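Local coordinates for protein pyruvate kinase (Cryptosporidium parvum, PDB 4DRS) that probably carries out the last step of glycolysis, transferring the phosphate of phosphoenolpyruvate to ADP to give pyruvate and ATP, at residues 57-62 against 92-97; 128-133 against 190-195. All coordinates share one frame; numbering follows the deposited sequence.

How the contacts relate
Contact 1 (57-62 against 92-97) and contact 2 (128-133 against 190-195) follow one another along the chain, and their centres lie about 43 Å apart. Contact 1 is largely buried and joins two outer helices of the eight-stranded barrel, 59-68 and 82-97. Contact 2 lies at the surface, in the separate beta-rich domain inserted between barrel strands 105-109 and 232-235, and no secondary-structure element is common to both. Their chemistry follows their place. Methyl and methylene groups of Val59, Leu62, Ile92 and Ala95 make most of contact 1, whereas contact 2 depends on backbone N-H groups, one bonded to a carbonyl and one to the hydroxyl of Ser192.

Contact 1: residues 57-62 against 92-97; sequences NNVESL and IREAAK. With ACT (acetate ion), chain I.
This is a helix-to-helix packing contact on the outside of the barrel, in which Val59 and Leu62, at the start of helix 59-68, rest on the last turns of helix 82-97. Ala95 lies closest to the other backbone, its CA 5.2 Å from that of Val59. Its side chain is a single methyl, and its CB meets Leu62 CB at 3.6 Å. With CG anti to its own carbonyl carbon (chi1 -73°), Leu62 carries its two methyls to Ile92: CD1 lies 3.6 Å from Ile92 N, and Ile92 CG1 touches both, 4.0 Å from CD1, the side chains crossing at a slant. Farther out, Val59 meets Glu94 nearly at right angles, and Val59 CG2 approaches Glu94 CD to 3.7 Å, a van der Waals contact of a methyl with an exposed carboxylate.

Both helices belong to the TIM barrel of pyruvate kinase: they follow strands 47-51 and 72-76, and Ile92 continues the packing inward onto Ala73, Leu75 and Ile106. Asn58 is the N-cap of the first helix; its OD1 accepts a hydrogen bond from Ser61 OG at 2.8 Å. Asn57 ties the same end to helix 82-97 through Thr88 and Asn91. Arg93 extends the other way, where NH1 donates a bent bond (3.1 Å, 137°) to O of an acetate, probably from the crystallisation liquor, at the guanidinium edge; NH2 bonds Tyr228 O.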
# COMPACT_ATOMS: atom_id res chain seq x y z
N ASN A 57 1.84 45.68 23.89
CA ASN A 57 1.72 46.72 22.89
C ASN A 57 3.01 47.50 22.59
O ASN A 57 3.12 48.16 21.55
CB ASN A 57 0.62 47.71 23.30
CG ASN A 57 0.30 48.69 22.20
OD1 ASN A 57 0.14 48.32 21.04
ND2 ASN A 57 0.21 49.97 22.55
N ASN A 58 3.98 47.43 23.50
CA ASN A 58 5.22 48.19 23.36
C ASN A 58 6.30 47.44 22.56
O ASN A 58 6.25 46.22 22.45
CB ASN A 58 5.75 48.64 24.72
CG ASN A 58 6.19 47.49 25.60
OD1 ASN A 58 5.41 46.59 25.91
ND2 ASN A 58 7.46 47.51 26.00
N VAL A 59 7.25 48.21 22.03
CA VAL A 59 8.34 47.70 21.18
C VAL A 59 9.10 46.54 21.83
O VAL A 59 9.31 45.50 21.21
CB VAL A 59 9.33 48.82 20.79
CG1 VAL A 59 10.52 48.27 20.02
CG2 VAL A 59 8.63 49.90 19.97
N GLU A 60 9.51 46.73 23.08
CA GLU A 60 10.26 45.73 23.82
C GLU A 60 9.53 44.38 23.87
O GLU A 60 10.13 43.34 23.61
CB GLU A 60 10.59 46.22 25.23
CG GLU A 60 11.65 45.40 25.96
CD GLU A 60 12.97 45.32 25.21
OE1 GLU A 60 13.49 46.38 24.78
OE2 GLU A 60 13.50 44.20 25.06
N SER A 61 8.24 44.42 24.20
CA SER A 61 7.41 43.21 24.25
C SER A 61 7.26 42.56 22.89
O SER A 61 7.26 41.33 22.78
CB SER A 61 6.03 43.52 24.82
OG SER A 61 6.11 43.91 26.17
N LEU A 62 7.11 43.38 21.85
CA LEU A 62 6.94 42.87 20.50
C LEU A 62 8.20 42.18 19.98
O LEU A 62 8.12 41.14 19.33
CB LEU A 62 6.45 43.99 19.56
CG LEU A 62 4.98 44.38 19.78
CD1 LEU A 62 4.69 45.77 19.24
CD2 LEU A 62 4.05 43.35 19.16
N ILE A 92 4.85 47.52 16.11
CA ILE A 92 5.12 46.25 15.41
C ILE A 92 6.24 46.44 14.39
O ILE A 92 7.20 45.67 14.36
CB ILE A 92 3.86 45.67 14.72
CG1 ILE A 92 2.81 45.25 15.76
CG2 ILE A 92 4.23 44.46 13.85
CD1 ILE A 92 1.41 45.07 15.20
N ARG A 93 6.12 47.49 13.57
CA ARG A 93 7.10 47.77 12.52
C ARG A 93 8.47 48.19 13.06
O ARG A 93 9.50 47.81 12.50
CB ARG A 93 6.55 48.79 11.52
CG ARG A 93 5.58 48.12 10.54
CD ARG A 93 4.87 49.09 9.62
NE ARG A 93 3.99 48.35 8.72
CZ ARG A 93 3.01 48.89 8.00
NH1 ARG A 93 2.74 50.18 8.05
NH2 ARG A 93 2.28 48.11 7.21
N GLU A 94 8.48 48.97 14.14
CA GLU A 94 9.73 49.34 14.81
C GLU A 94 10.40 48.09 15.39
O GLU A 94 11.62 47.91 15.23
CB GLU A 94 9.47 50.38 15.91
CG GLU A 94 10.73 50.87 16.61
CD GLU A 94 10.48 51.99 17.61
OE1 GLU A 94 9.42 52.66 17.53
OE2 GLU A 94 11.35 52.20 18.49
N ALA A 95 9.61 47.24 16.03
CA ALA A 95 10.11 45.98 16.58
C ALA A 95 10.66 45.07 15.48
O ALA A 95 11.68 44.41 15.68
CB ALA A 95 9.02 45.27 17.37
N ALA A 96 9.98 45.05 14.34
CA ALA A 96 10.43 44.26 13.19
C ALA A 96 11.76 44.78 12.65
O ALA A 96 12.61 43.98 12.24
CB ALA A 96 9.38 44.24 12.09
N LYS A 97 11.94 46.10 12.65
CA LYS A 97 13.20 46.71 12.23
C LYS A 97 14.36 46.28 13.11
O LYS A 97 15.49 46.14 12.64
CB LYS A 97 13.10 48.23 12.18
CG LYS A 97 12.39 48.76 10.94
CD LYS A 97 12.41 50.28 10.86
CE LYS A 97 11.72 50.76 9.59
NZ LYS A 97 11.90 52.23 9.38
C ACT I . 2.99 53.61 8.52
O ACT I . 3.08 52.88 9.54
OXT ACT I . 2.35 53.26 7.50
CH3 ACT I . 3.68 54.94 8.52

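Contact 2: residues 128-133 against 190-195; sequences LKAGQT and LNSVTI
Ser192 and Ala130 meet between two surface loops, and the serine hydroxyl is the centre of the contact. Chi1 of -44° places Ser192 OG anti to its carbonyl carbon, from where it accepts a nearly straight hydrogen bond from Ala130 N (2.7 Å, 175°). The same oxygen also lies alongside Lys129, 3.6 Å from its CG, and the rest of the extended lysine chain runs straight on, away from the partner segment. The methyl of Ala130 points toward the other loop and covers Leu190 O, with CB 3.3 Å from that oxygen. At the other end of the contact Leu128 N donates to Val193 O at 3.2 Å, while Leu128 O lies 3.4 Å from Ser192 CA in a CH...O contact.

Residues 129-132 form a type II beta turn, with Gly131 at the position whose positive phi suits glycine. Gln132 OE1 receives Lys129 N from above its carbonyl plane (3.1 Å), joining the two ends of the turn, whose own backbone bond is weak. The contact lies beside the short antiparallel pair of strands 126-127 and 194-195, while Leu128 and Leu190 pack on strand 173-180 and the turn leads into strand 133-137.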
# COMPACT_ATOMS: atom_id res chain seq x y z
N LEU A 128 -25.67 40.39 38.53
CA LEU A 128 -27.12 40.22 38.51
C LEU A 128 -27.59 38.94 39.21
O LEU A 128 -26.84 37.96 39.29
CB LEU A 128 -27.66 40.27 37.07
CG LEU A 128 -27.44 41.54 36.23
CD1 LEU A 128 -28.18 41.41 34.91
CD2 LEU A 128 -27.90 42.80 36.94
N LYS A 129 -28.82 38.97 39.70
CA LYS A 129 -29.43 37.84 40.40
C LYS A 129 -30.68 37.35 39.66
O LYS A 129 -31.48 38.16 39.19
CB LYS A 129 -29.77 38.22 41.84
CG LYS A 129 -30.14 37.06 42.75
CD LYS A 129 -30.55 37.54 44.13
CE LYS A 129 -30.98 36.38 45.01
NZ LYS A 129 -31.43 36.84 46.36
N ALA A 130 -30.84 36.03 39.57
CA ALA A 130 -31.99 35.41 38.92
C ALA A 130 -33.32 35.87 39.51
O ALA A 130 -33.44 36.01 40.73
CB ALA A 130 -31.88 33.90 38.99
N GLY A 131 -34.30 36.12 38.65
CA GLY A 131 -35.62 36.57 39.08
C GLY A 131 -35.91 38.03 38.78
O GLY A 131 -37.05 38.39 38.47
N GLN A 132 -34.88 38.87 38.88
CA GLN A 132 -35.02 40.30 38.58
C GLN A 132 -35.30 40.52 37.09
O GLN A 132 -34.89 39.72 36.25
CB GLN A 132 -33.76 41.07 39.02
CG GLN A 132 -32.58 40.97 38.07
CD GLN A 132 -31.39 41.80 38.50
OE1 GLN A 132 -30.67 41.44 39.43
NE2 GLN A 132 -31.17 42.91 37.81
N THR A 133 -36.00 41.61 36.78
CA THR A 133 -36.30 41.95 35.39
C THR A 133 -35.31 42.99 34.87
O THR A 133 -35.34 44.16 35.28
CB THR A 133 -37.75 42.43 35.20
OG1 THR A 133 -37.94 43.70 35.83
CG2 THR A 133 -38.75 41.43 35.76
N LEU A 190 -32.36 34.64 34.30
CA LEU A 190 -32.60 33.23 34.59
C LEU A 190 -31.58 32.64 35.55
O LEU A 190 -31.94 31.82 36.41
CB LEU A 190 -32.65 32.41 33.29
CG LEU A 190 -33.66 32.81 32.21
CD1 LEU A 190 -33.31 32.16 30.87
CD2 LEU A 190 -35.09 32.50 32.60
N ASN A 191 -30.32 33.03 35.41
CA ASN A 191 -29.24 32.53 36.25
C ASN A 191 -28.31 33.63 36.75
O ASN A 191 -27.84 34.46 35.96
CB ASN A 191 -28.45 31.43 35.53
CG ASN A 191 -29.30 30.20 35.22
OD1 ASN A 191 -30.18 30.24 34.36
ND2 ASN A 191 -29.03 29.11 35.92
N SER A 192 -28.04 33.63 38.05
CA SER A 192 -27.25 34.67 38.72
C SER A 192 -25.75 34.56 38.43
O SER A 192 -25.09 33.63 38.90
CB SER A 192 -27.49 34.63 40.23
OG SER A 192 -28.86 34.48 40.54
N VAL A 193 -25.23 35.52 37.65
CA VAL A 193 -23.81 35.55 37.27
C VAL A 193 -23.27 37.00 37.25
O VAL A 193 -24.04 37.95 37.37
CB VAL A 193 -23.56 34.85 35.90
CG1 VAL A 193 -22.08 34.81 35.56
CG2 VAL A 193 -24.11 33.43 35.89
N THR A 194 -21.95 37.13 37.11
CA THR A 194 -21.28 38.44 37.07
C THR A 194 -20.69 38.75 35.68
O THR A 194 -20.04 37.89 35.07
CB THR A 194 -20.19 38.54 38.16
OG1 THR A 194 -19.40 39.72 37.95
CG2 THR A 194 -19.27 37.31 38.16
N ILE A 195 -20.92 39.97 35.20
CA ILE A 195 -20.44 40.42 33.88
C ILE A 195 -19.91 41.86 33.89
O ILE A 195 -20.27 42.65 34.77
CB ILE A 195 -21.53 40.30 32.79
CG1 ILE A 195 -22.82 41.00 33.22
CG2 ILE A 195 -21.78 38.84 32.42
CD1 ILE A 195 -23.64 41.55 32.07